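Local structure of ribokinase (Staphylococcus aureus, 3RY7) at residues L8-N12 and L141-I145; V19-A23 and T100-Q106; I60-G64 and A115-M119; T228-T232 and L271-I275. The protein catalyses the ATP- and magnesium-dependent phosphorylation of ribose at O-5, yielding D-ribose 5-phosphate, and is activated by monovalent cations. One frame throughout, in Å; residues are numbered along the deposited sequence.

Contact 1: residues L8-N12 and L141-I145; sequences LGSTN and LEVPI
Ser10 and Glu142 are joined by a short hydrogen bond in which Ser10 OG donates to Glu142 OE1 at 2.5 Å. The carboxylate uses its anti lone pair here, the one turned away from OE2. Ser10 holds its hydroxyl between its own N and carbonyl carbon (chi1 61°), which places OG against both ends of the glutamate side chain: Glu142 CB is 3.2 Å from Ser10 OG. A compact hydroxyl residue suits so close an approach. Glu142 OE1 also accepts from Lys42 N, while Glu142 OE2 bonds to a bound glycerol. A second polar link is looser: water 1 accepts weakly from Ser10 N and from Glu142 N, bridging the two backbones. Both segments are loops that leave the C-terminal ends of adjacent parallel strands, 4-8 and 136-140, the customary place for a binding site in such an alpha/beta fold. Asn12 and Glu142 probably take part in binding the sugar. The remaining contact is apolar. Val143 CG2 packs on the backbone of Gly9, 3.8 Å from Gly9 C, and Val143 also touches Ile148 of the following helix. Gly9 is almost fully extended (phi 176°), a conformation easily reached without a side chain.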
loop_
_atom_site.group_PDB
_atom_site.type_symbol
_atom_site.label_atom_id
_atom_site.label_comp_id
_atom_site.label_asym_id
_atom_site.label_seq_id
_atom_site.Cartn_x
_atom_site.Cartn_y
_atom_site.Cartn_z
ATOM N N LEU A 8 26.093 4.515 -7.373
ATOM C CA LEU A 8 26.231 5.479 -8.407
ATOM C C LEU A 8 25.107 5.300 -9.366
ATOM O O LEU A 8 25.005 4.286 -9.975
ATOM C CB LEU A 8 27.545 5.310 -9.120
ATOM C CG LEU A 8 27.814 6.331 -10.203
ATOM C CD1 LEU A 8 28.140 7.645 -9.648
ATOM C CD2 LEU A 8 28.828 5.858 -11.137
ATOM N N GLY A 9 24.246 6.291 -9.478
ATOM C CA GLY A 9 23.130 6.127 -10.385
ATOM C C GLY A 9 22.103 7.239 -10.431
ATOM O O GLY A 9 22.349 8.369 -9.994
ATOM N N SER A 10 20.943 6.897 -10.980
ATOM C CA SER A 10 19.946 7.875 -11.378
ATOM C C SER A 10 18.943 8.216 -10.278
ATOM O O SER A 10 18.586 7.378 -9.444
ATOM C CB SER A 10 19.180 7.331 -12.576
ATOM O OG SER A 10 18.526 6.114 -12.229
ATOM N N THR A 11 18.484 9.456 -10.300
ATOM C CA THR A 11 17.302 9.855 -9.542
ATOM C C THR A 11 16.290 10.395 -10.533
ATOM O O THR A 11 16.624 11.258 -11.358
ATOM C CB THR A 11 17.627 10.932 -8.499
ATOM O OG1 THR A 11 18.515 10.390 -7.518
ATOM C CG2 THR A 11 16.339 11.405 -7.796
ATOM N N ASN A 12 15.069 9.864 -10.481
ATOM C CA ASN A 12 14.017 10.260 -11.406
ATOM C C ASN A 12 12.798 10.749 -10.641
ATOM O O ASN A 12 12.518 10.260 -9.551
ATOM C CB ASN A 12 13.570 9.070 -12.267
ATOM C CG ASN A 12 14.528 8.752 -13.404
ATOM O OD1 ASN A 12 15.356 9.583 -13.798
ATOM N ND2 ASN A 12 14.394 7.543 -13.963
ATOM N N LEU A 141 22.643 1.575 -15.539
ATOM C CA LEU A 141 22.875 2.270 -16.797
ATOM C C LEU A 141 21.931 3.463 -17.064
ATOM O O LEU A 141 21.745 3.839 -18.211
ATOM C CB LEU A 141 22.841 1.278 -17.964
ATOM C CG LEU A 141 23.859 0.132 -17.903
ATOM C CD1 LEU A 141 23.740 -0.807 -19.095
ATOM C CD2 LEU A 141 25.267 0.712 -17.843
ATOM N N GLU A 142 21.333 4.036 -16.020
ATOM C CA GLU A 142 20.575 5.295 -16.181
ATOM C C GLU A 142 21.497 6.505 -15.966
ATOM O O GLU A 142 21.050 7.646 -15.815
ATOM C CB GLU A 142 19.352 5.331 -15.256
ATOM C CG GLU A 142 18.340 4.225 -15.616
ATOM C CD GLU A 142 16.997 4.346 -14.895
ATOM O OE1 GLU A 142 16.950 4.868 -13.756
ATOM O OE2 GLU A 142 15.991 3.897 -15.480
ATOM N N VAL A 143 22.798 6.225 -15.995
ATOM C CA VAL A 143 23.843 7.225 -15.860
ATOM C C VAL A 143 24.889 6.881 -16.952
ATOM O O VAL A 143 24.900 5.749 -17.460
ATOM C CB VAL A 143 24.377 7.165 -14.403
ATOM C CG1 VAL A 143 25.850 6.936 -14.354
ATOM C CG2 VAL A 143 23.932 8.372 -13.575
ATOM N N PRO A 144 25.730 7.852 -17.366
ATOM C CA PRO A 144 26.520 7.540 -18.565
ATOM C C PRO A 144 27.669 6.564 -18.290
ATOM O O PRO A 144 28.271 6.557 -17.220
ATOM C CB PRO A 144 27.067 8.909 -19.009
ATOM C CG PRO A 144 26.217 9.927 -18.277
ATOM C CD PRO A 144 25.843 9.270 -16.979
ATOM N N ILE A 145 27.939 5.726 -19.273
ATOM C CA ILE A 145 29.011 4.742 -19.180
ATOM C C ILE A 145 30.385 5.319 -18.763
ATOM O O ILE A 145 31.033 4.758 -17.880
ATOM C CB ILE A 145 29.080 3.897 -20.472
ATOM C CG1 ILE A 145 27.938 2.868 -20.456
ATOM C CG2 ILE A 145 30.459 3.213 -20.628
ATOM C CD1 ILE A 145 27.627 2.276 -21.808
HETATM O O HOH W 1 21.888 4.476 -13.073
#

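Contact 2: residues V19-A23 and T100-Q106; sequences VERYA and TVNAEGQ
Thr100 offers its methyl to two partners, CG2 lying 3.8 Å from Val19 CG1 and 3.6 Å from Tyr22 CE1; Thr100 O comes to the edge of the same ring, near the tyrosine hydroxyl, whose modelled place is uncertain. At Val101 the carbonyl O accepts from Val19 N at 2.8 Å (N-H...O 157°). Val101 also pairs with Leu17, so this bond prolongs the parallel pairing of strands 12-18 and 95-101 in the small sheet, the lid of the ribokinase fold. Asn102 CB sits over one face of the Tyr22 ring, 3.9 Å from the centroid, a CH-pi contact; chi1 of 65° folds the amide over its own backbone, where OD1 accepts from Gly105 N and Gln106 N, each at 3.0 Å. This Asx motif shapes the turn toward strand 107-112. Ala103 N donates to Glu20 O at 3.1 Å, meeting that oxygen from above the carbonyl plane. The positive phi of Gly105 (119°) suits glycine. Gln106 brings CB to the edge of the Tyr22 ring and sends NE2 back to Glu104 OE1. Since both sound hydrogen bonds across the contact join main-chain groups, the pairing depends mainly on the chain's path, with apolar cover from the CH-pi contact.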
loop_
_atom_site.group_PDB
_atom_site.type_symbol
_atom_site.label_atom_id
_atom_site.label_comp_id
_atom_site.label_asym_id
_atom_site.label_seq_id
_atom_site.Cartn_x
_atom_site.Cartn_y
_atom_site.Cartn_z
ATOM N N VAL A 19 -5.036 5.789 -16.223
ATOM C CA VAL A 19 -6.197 5.785 -17.090
ATOM C C VAL A 19 -6.957 4.472 -16.922
ATOM O O VAL A 19 -6.580 3.605 -16.117
ATOM C CB VAL A 19 -5.802 5.977 -18.560
ATOM C CG1 VAL A 19 -4.890 7.184 -18.700
ATOM C CG2 VAL A 19 -5.113 4.728 -19.087
ATOM N N GLU A 20 -8.047 4.343 -17.669
ATOM C CA GLU A 20 -8.815 3.111 -17.670
ATOM C C GLU A 20 -8.320 2.329 -18.868
ATOM O O GLU A 20 -8.004 1.146 -18.790
ATOM C CB GLU A 20 -10.311 3.418 -17.820
ATOM C CG GLU A 20 -11.224 2.492 -17.023
ATOM C CD GLU A 20 -12.130 3.249 -16.061
ATOM O OE1 GLU A 20 -13.111 3.880 -16.529
ATOM O OE2 GLU A 20 -11.862 3.204 -14.836
ATOM N N ARG A 21 -8.309 2.971 -20.011
ATOM C CA ARG A 21 -7.784 2.337 -21.174
ATOM C C ARG A 21 -6.907 3.300 -21.925
ATOM O O ARG A 21 -7.194 4.451 -22.060
ATOM C CB ARG A 21 -8.891 1.744 -22.063
ATOM C CG ARG A 21 -9.654 2.722 -22.938
ATOM C CD ARG A 21 -10.244 2.118 -24.217
ATOM N NE ARG A 21 -9.627 2.696 -25.403
ATOM C CZ ARG A 21 -10.204 3.572 -26.217
ATOM N NH1 ARG A 21 -11.422 3.968 -26.003
ATOM N NH2 ARG A 21 -9.556 4.056 -27.257
ATOM N N TYR A 22 -5.808 2.783 -22.412
ATOM C CA TYR A 22 -4.848 3.582 -23.158
ATOM C C TYR A 22 -5.525 4.169 -24.375
ATOM O O TYR A 22 -6.219 3.465 -25.096
ATOM C CB TYR A 22 -3.639 2.748 -23.606
ATOM C CG TYR A 22 -2.755 2.248 -22.481
ATOM C CD1 TYR A 22 -2.117 3.134 -21.619
ATOM C CD2 TYR A 22 -2.542 0.889 -22.296
ATOM C CE1 TYR A 22 -1.306 2.676 -20.594
ATOM C CE2 TYR A 22 -1.734 0.423 -21.280
ATOM C CZ TYR A 22 -1.120 1.317 -20.430
ATOM O OH TYR A 22 -0.313 0.838 -19.424
ATOM N N ALA A 23 -5.323 5.461 -24.613
ATOM C CA ALA A 23 -5.806 6.060 -25.840
ATOM C C ALA A 23 -5.044 5.418 -26.965
ATOM O O ALA A 23 -4.032 4.761 -26.742
ATOM C CB ALA A 23 -5.521 7.546 -25.884
ATOM N N THR A 100 2.147 5.792 -17.948
ATOM C CA THR A 100 0.698 5.679 -18.049
ATOM C C THR A 100 0.249 4.274 -17.648
ATOM O O THR A 100 0.610 3.298 -18.303
ATOM C CB THR A 100 0.213 5.980 -19.472
ATOM O OG1 THR A 100 0.819 7.188 -19.940
ATOM C CG2 THR A 100 -1.311 6.136 -19.504
ATOM N N VAL A 101 -0.515 4.181 -16.562
ATOM C CA VAL A 101 -1.070 2.921 -16.081
ATOM C C VAL A 101 -2.516 2.720 -16.566
ATOM O O VAL A 101 -3.319 3.651 -16.520
ATOM C CB VAL A 101 -1.125 2.917 -14.559
ATOM C CG1 VAL A 101 -1.508 1.542 -14.050
ATOM C CG2 VAL A 101 0.192 3.370 -13.988
ATOM N N ASN A 102 -2.862 1.517 -17.025
ATOM C CA ASN A 102 -4.273 1.240 -17.329
ATOM C C ASN A 102 -4.998 0.468 -16.225
ATOM O O ASN A 102 -4.418 0.186 -15.170
ATOM C CB ASN A 102 -4.466 0.604 -18.714
ATOM C CG ASN A 102 -3.842 -0.780 -18.838
ATOM O OD1 ASN A 102 -3.479 -1.422 -17.846
ATOM N ND2 ASN A 102 -3.731 -1.252 -20.077
ATOM N N ALA A 103 -6.273 0.163 -16.447
ATOM C CA ALA A 103 -7.071 -0.510 -15.430
ATOM C C ALA A 103 -6.467 -1.852 -15.004
ATOM O O ALA A 103 -6.469 -2.205 -13.812
ATOM C CB ALA A 103 -8.491 -0.683 -15.926
ATOM N N GLU A 104 -5.964 -2.597 -15.983
ATOM C CA GLU A 104 -5.265 -3.827 -15.707
ATOM C C GLU A 104 -3.978 -3.698 -14.864
ATOM O O GLU A 104 -3.699 -4.519 -13.982
ATOM C CB GLU A 104 -4.809 -4.466 -17.018
ATOM C CG GLU A 104 -5.392 -3.815 -18.262
ATOM C CD GLU A 104 -5.545 -4.773 -19.427
ATOM O OE1 GLU A 104 -5.270 -4.401 -20.590
ATOM O OE2 GLU A 104 -5.952 -5.922 -19.178
ATOM N N GLY A 105 -3.216 -2.641 -15.116
ATOM C CA GLY A 105 -1.999 -2.414 -14.378
ATOM C C GLY A 105 -0.766 -2.402 -15.240
ATOM O O GLY A 105 0.341 -2.409 -14.762
ATOM N N GLN A 106 -0.989 -2.399 -16.530
ATOM C CA GLN A 106 0.104 -2.301 -17.480
ATOM C C GLN A 106 0.776 -0.940 -17.299
ATOM O O GLN A 106 0.101 0.090 -17.208
ATOM C CB GLN A 106 -0.389 -2.416 -18.924
ATOM C CG GLN A 106 -1.273 -3.632 -19.228
ATOM C CD GLN A 106 -1.319 -3.906 -20.719
ATOM O OE1 GLN A 106 -0.330 -3.697 -21.417
ATOM N NE2 GLN A 106 -2.457 -4.372 -21.213
#

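Contact 3: residues I60-G64 and A115-M119; sequences ITKIG and ANMTM
Lys62 and Thr118 lead a buried contact, part polar and part apolar, at the junction of the two sheets: strand 56-64 belongs to the large one, and the 3-10 turn 115-118 follows strand 107-112 of the small one. The lysine chain is extended throughout, with CG anti to N (chi1 -164°); it crosses the Thr118 side chain at about a right angle, and its full reach brings NZ to the threonine. Lys62 NZ donates to Thr118 O at 2.8 Å, from well above the carbonyl plane, and to Thr118 OG1 at 3.1 Å. Asp123 completes the grip with a salt bridge, so the buried charge is probably compensated. Thr118 OG1 in turn donates to Ala115 O at 2.8 Å, which helps fix the rotation of the hydroxyl; Thr118 N bonds to the same carbonyl, closing the 3-10 turn. Threonine thus suits its place as donor and acceptor together. Such a turn brings the chain from the lid back to the core of this sugar-kinase fold. Where it passes the strand, packing is close: Ala115 CB lies 3.2 Å from Lys62 O, and only a methyl group is carried there. Water 2 links Lys62 N to Asn116 OD1, which is also bonded to Thr11. Flexible Met119, bent at chi3 (-76°), tucks CE against the backbone, 3.6 Å from Thr61 CA, and also meets Ile60 CG2.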
loop_
_atom_site.group_PDB
_atom_site.type_symbol
_atom_site.label_atom_id
_atom_site.label_comp_id
_atom_site.label_asym_id
_atom_site.label_seq_id
_atom_site.Cartn_x
_atom_site.Cartn_y
_atom_site.Cartn_z
ATOM N N ILE A 60 25.715 8.756 -5.050
ATOM C CA ILE A 60 26.240 9.724 -5.989
ATOM C C ILE A 60 25.240 9.808 -7.120
ATOM O O ILE A 60 25.048 8.854 -7.870
ATOM C CB ILE A 60 27.604 9.303 -6.555
ATOM C CG1 ILE A 60 28.638 9.106 -5.442
ATOM C CG2 ILE A 60 28.109 10.334 -7.515
ATOM C CD1 ILE A 60 29.953 8.489 -5.951
ATOM N N THR A 61 24.572 10.947 -7.229
ATOM C CA THR A 61 23.534 11.075 -8.227
ATOM C C THR A 61 23.532 12.525 -8.674
ATOM O O THR A 61 24.050 13.394 -7.973
ATOM C CB THR A 61 22.166 10.633 -7.644
ATOM O OG1 THR A 61 21.203 10.509 -8.697
ATOM C CG2 THR A 61 21.680 11.623 -6.604
ATOM N N LYS A 62 22.999 12.784 -9.856
ATOM C CA LYS A 62 22.989 14.133 -10.396
ATOM C C LYS A 62 21.576 14.547 -10.780
ATOM O O LYS A 62 20.972 13.970 -11.682
ATOM C CB LYS A 62 23.912 14.233 -11.608
ATOM C CG LYS A 62 24.275 15.664 -12.006
ATOM C CD LYS A 62 25.241 15.650 -13.189
ATOM C CE LYS A 62 25.861 17.026 -13.472
ATOM N NZ LYS A 62 26.788 16.947 -14.671
ATOM N N ILE A 63 21.065 15.553 -10.081
ATOM C CA ILE A 63 19.769 16.130 -10.395
ATOM C C ILE A 63 19.925 17.552 -10.911
ATOM O O ILE A 63 21.040 18.091 -10.995
ATOM C CB ILE A 63 18.877 16.177 -9.170
ATOM C CG1 ILE A 63 19.533 17.020 -8.073
ATOM C CG2 ILE A 63 18.600 14.752 -8.677
ATOM C CD1 ILE A 63 18.786 16.969 -6.744
ATOM N N GLY A 64 18.802 18.161 -11.266
ATOM C CA GLY A 64 18.827 19.514 -11.768
ATOM C C GLY A 64 18.721 20.509 -10.623
ATOM O O GLY A 64 18.713 20.135 -9.443
ATOM N N ALA A 115 19.356 15.392 -16.031
ATOM C CA ALA A 115 20.599 15.564 -15.262
ATOM C C ALA A 115 21.391 14.265 -15.076
ATOM O O ALA A 115 22.619 14.301 -15.038
ATOM C CB ALA A 115 20.306 16.196 -13.899
ATOM N N ASN A 116 20.684 13.139 -14.933
ATOM C CA ASN A 116 21.335 11.839 -14.788
ATOM C C ASN A 116 22.336 11.574 -15.906
ATOM O O ASN A 116 23.436 11.098 -15.656
ATOM C CB ASN A 116 20.323 10.683 -14.754
ATOM C CG ASN A 116 19.359 10.774 -13.590
ATOM O OD1 ASN A 116 19.759 10.869 -12.425
ATOM N ND2 ASN A 116 18.065 10.724 -13.900
ATOM N N MET A 117 21.938 11.875 -17.130
ATOM C CA MET A 117 22.774 11.610 -18.295
ATOM C C MET A 117 23.761 12.740 -18.609
ATOM O O MET A 117 24.392 12.747 -19.667
ATOM C CB MET A 117 21.905 11.264 -19.504
ATOM C CG MET A 117 21.133 9.947 -19.302
ATOM S SD MET A 117 22.266 8.561 -19.004
ATOM C CE MET A 117 22.977 8.365 -20.624
ATOM N N THR A 118 23.906 13.690 -17.689
ATOM C CA THR A 118 24.998 14.654 -17.818
ATOM C C THR A 118 26.136 14.345 -16.827
ATOM O O THR A 118 27.103 15.103 -16.731
ATOM C CB THR A 118 24.513 16.098 -17.586
ATOM O OG1 THR A 118 24.227 16.290 -16.193
ATOM C CG2 THR A 118 23.261 16.402 -18.449
ATOM N N MET A 119 26.018 13.244 -16.078
ATOM C CA MET A 119 27.027 12.953 -15.067
ATOM C C MET A 119 28.317 12.590 -15.777
ATOM O O MET A 119 28.291 11.777 -16.693
ATOM C CB MET A 119 26.600 11.821 -14.145
ATOM C CG MET A 119 27.540 11.674 -12.979
ATOM S SD MET A 119 27.220 10.252 -11.920
ATOM C CE MET A 119 25.779 10.802 -11.005
HETATM O O HOH W 2 22.445 10.709 -11.681
#

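Contact 4: residues T228-T232 and L271-I275; sequences TYFAT and LADAI
Thr232 OG1 is gripped by the backbone N of Gln235 and, weakly, by that of Asn234, so the hydroxyl is turned into the hairpin between strands 228-231 and 236-239. At this rotation (chi1 66°) CG2 stands opposite the carbonyl carbon, which presents the methyl to the helix, and Thr232 CG2 meets Leu271 CD2 tip to tip at 3.5 Å. One residue type thereby serves both the turn and the apolar layer. Phe230 fills the middle of that layer. Leu271 CB makes an off-centre CH-pi contact, 4.1 Å from the Phe230 ring centroid and 29° off the ring normal. Ile275 CD1 approaches the same ring obliquely, 3.6 Å from Phe230 CD1, while Ala272 CB reaches Phe230 CE1 at 4.2 Å. The large flat ring can therefore span three helix residues. The fold behind this is the layered alpha/beta arrangement of the family: strand 228-231 and helix 271-275 run nearly antiparallel, 157° apart, with axes 10.2 Å from each other at closest approach. Alternate residues along the segment, Thr228, Phe230 and Thr232, point to this helix, whereas Tyr229 and Ala231 pack on helix 201-213. Leu271 and Ile275, one helical turn apart, share the face that meets the sheet; Ile275 N bonds to Leu271 O at 2.9 Å. Beta-branched Ile275 also covers the strand's beginning, its CG2 lying 3.9 Å from Thr228 CB. Thr228 OG1 is hydrogen-bonded to Asn279, a residue that probably contributes to ATP binding.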
loop_
_atom_site.group_PDB
_atom_site.type_symbol
_atom_site.label_atom_id
_atom_site.label_comp_id
_atom_site.label_asym_id
_atom_site.label_seq_id
_atom_site.Cartn_x
_atom_site.Cartn_y
_atom_site.Cartn_z
ATOM N N THR A 228 16.462 -16.810 -9.431
ATOM C CA THR A 228 17.780 -16.246 -9.716
ATOM C C THR A 228 18.818 -17.338 -9.955
ATOM O O THR A 228 18.910 -18.285 -9.182
ATOM C CB THR A 228 18.311 -15.409 -8.529
ATOM O OG1 THR A 228 17.250 -14.642 -7.950
ATOM C CG2 THR A 228 19.426 -14.475 -9.000
ATOM N N TYR A 229 19.605 -17.186 -11.018
ATOM C CA TYR A 229 20.764 -18.036 -11.271
ATOM C C TYR A 229 22.068 -17.308 -10.924
ATOM O O TYR A 229 22.212 -16.105 -11.169
ATOM C CB TYR A 229 20.783 -18.472 -12.741
ATOM C CG TYR A 229 22.001 -19.280 -13.168
ATOM C CD1 TYR A 229 22.975 -18.716 -13.986
ATOM C CD2 TYR A 229 22.170 -20.604 -12.766
ATOM C CE1 TYR A 229 24.091 -19.437 -14.391
ATOM C CE2 TYR A 229 23.283 -21.338 -13.167
ATOM C CZ TYR A 229 24.241 -20.742 -13.982
ATOM O OH TYR A 229 25.353 -21.437 -14.394
ATOM N N PHE A 230 23.017 -18.029 -10.341
ATOM C CA PHE A 230 24.348 -17.469 -10.179
ATOM C C PHE A 230 25.484 -18.439 -10.516
ATOM O O PHE A 230 25.306 -19.659 -10.551
ATOM C CB PHE A 230 24.522 -16.818 -8.804
ATOM C CG PHE A 230 24.935 -17.757 -7.719
ATOM C CD1 PHE A 230 23.989 -18.431 -6.975
ATOM C CD2 PHE A 230 26.274 -17.942 -7.420
ATOM C CE1 PHE A 230 24.357 -19.283 -5.956
ATOM C CE2 PHE A 230 26.660 -18.799 -6.400
ATOM C CZ PHE A 230 25.698 -19.473 -5.666
ATOM N N ALA A 231 26.646 -17.868 -10.801
ATOM C CA ALA A 231 27.847 -18.635 -11.109
ATOM C C ALA A 231 29.126 -17.872 -10.746
ATOM O O ALA A 231 29.202 -16.638 -10.873
ATOM C CB ALA A 231 27.864 -19.011 -12.582
ATOM N N THR A 232 30.119 -18.615 -10.273
ATOM C CA THR A 232 31.496 -18.144 -10.212
ATOM C C THR A 232 32.323 -19.214 -10.918
ATOM O O THR A 232 31.760 -20.138 -11.497
ATOM C CB THR A 232 31.987 -17.988 -8.765
ATOM O OG1 THR A 232 32.054 -19.278 -8.131
ATOM C CG2 THR A 232 31.063 -17.032 -7.975
ATOM N N LEU A 271 27.187 -16.166 -1.259
ATOM C CA LEU A 271 26.398 -15.801 -2.428
ATOM C C LEU A 271 24.939 -16.247 -2.322
ATOM O O LEU A 271 24.035 -15.443 -2.517
ATOM C CB LEU A 271 27.021 -16.374 -3.703
ATOM C CG LEU A 271 27.817 -15.371 -4.539
ATOM C CD1 LEU A 271 28.413 -14.325 -3.640
ATOM C CD2 LEU A 271 28.913 -16.052 -5.358
ATOM N N ALA A 272 24.712 -17.528 -2.035
ATOM C CA ALA A 272 23.348 -18.061 -1.986
ATOM C C ALA A 272 22.500 -17.453 -0.851
ATOM O O ALA A 272 21.318 -17.182 -1.039
ATOM C CB ALA A 272 23.363 -19.597 -1.902
ATOM N N ASP A 273 23.109 -17.247 0.313
ATOM C CA ASP A 273 22.418 -16.601 1.429
ATOM C C ASP A 273 22.030 -15.154 1.092
ATOM O O ASP A 273 20.899 -14.713 1.357
ATOM C CB ASP A 273 23.298 -16.641 2.683
ATOM C CG ASP A 273 22.850 -15.650 3.749
ATOM O OD1 ASP A 273 23.719 -14.885 4.218
ATOM O OD2 ASP A 273 21.644 -15.625 4.114
ATOM N N ALA A 274 22.975 -14.417 0.509
ATOM C CA ALA A 274 22.725 -13.042 0.102
ATOM C C ALA A 274 21.640 -12.984 -0.971
ATOM O O ALA A 274 20.798 -12.096 -0.961
ATOM C CB ALA A 274 24.033 -12.372 -0.392
ATOM N N ILE A 275 21.654 -13.935 -1.894
ATOM C CA ILE A 275 20.633 -13.981 -2.934
ATOM C C ILE A 275 19.244 -14.313 -2.366
ATOM O O ILE A 275 18.215 -13.822 -2.862
ATOM C CB ILE A 275 21.023 -14.969 -4.045
ATOM C CG1 ILE A 275 22.223 -14.407 -4.827
ATOM C CG2 ILE A 275 19.835 -15.246 -4.962
ATOM C CD1 ILE A 275 22.678 -15.283 -5.967
#

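In the fold
Contacts 1 and 3 form one continuous patch, their centres about 7 Å apart. Gly9 O and Thr61 OG1 lie 2.8 Å apart and Thr11 N and Asn116 OD1 2.9 Å, both probable hydrogen bonds, which is consistent with contact 3 acting as a second shell behind the probable sugar site of contact 1. There the side chain of Glu142 lies about 7 Å from that of Asp254, the likely proton acceptor. Contact 2 sits out on the lid, about 28 Å from contact 1 between centres. Contact 4, about 25 Å from contact 1 between centres, packs a helix on the large sheet that contact 3 also reaches, across the chain's centre from it and beside the probable ATP site.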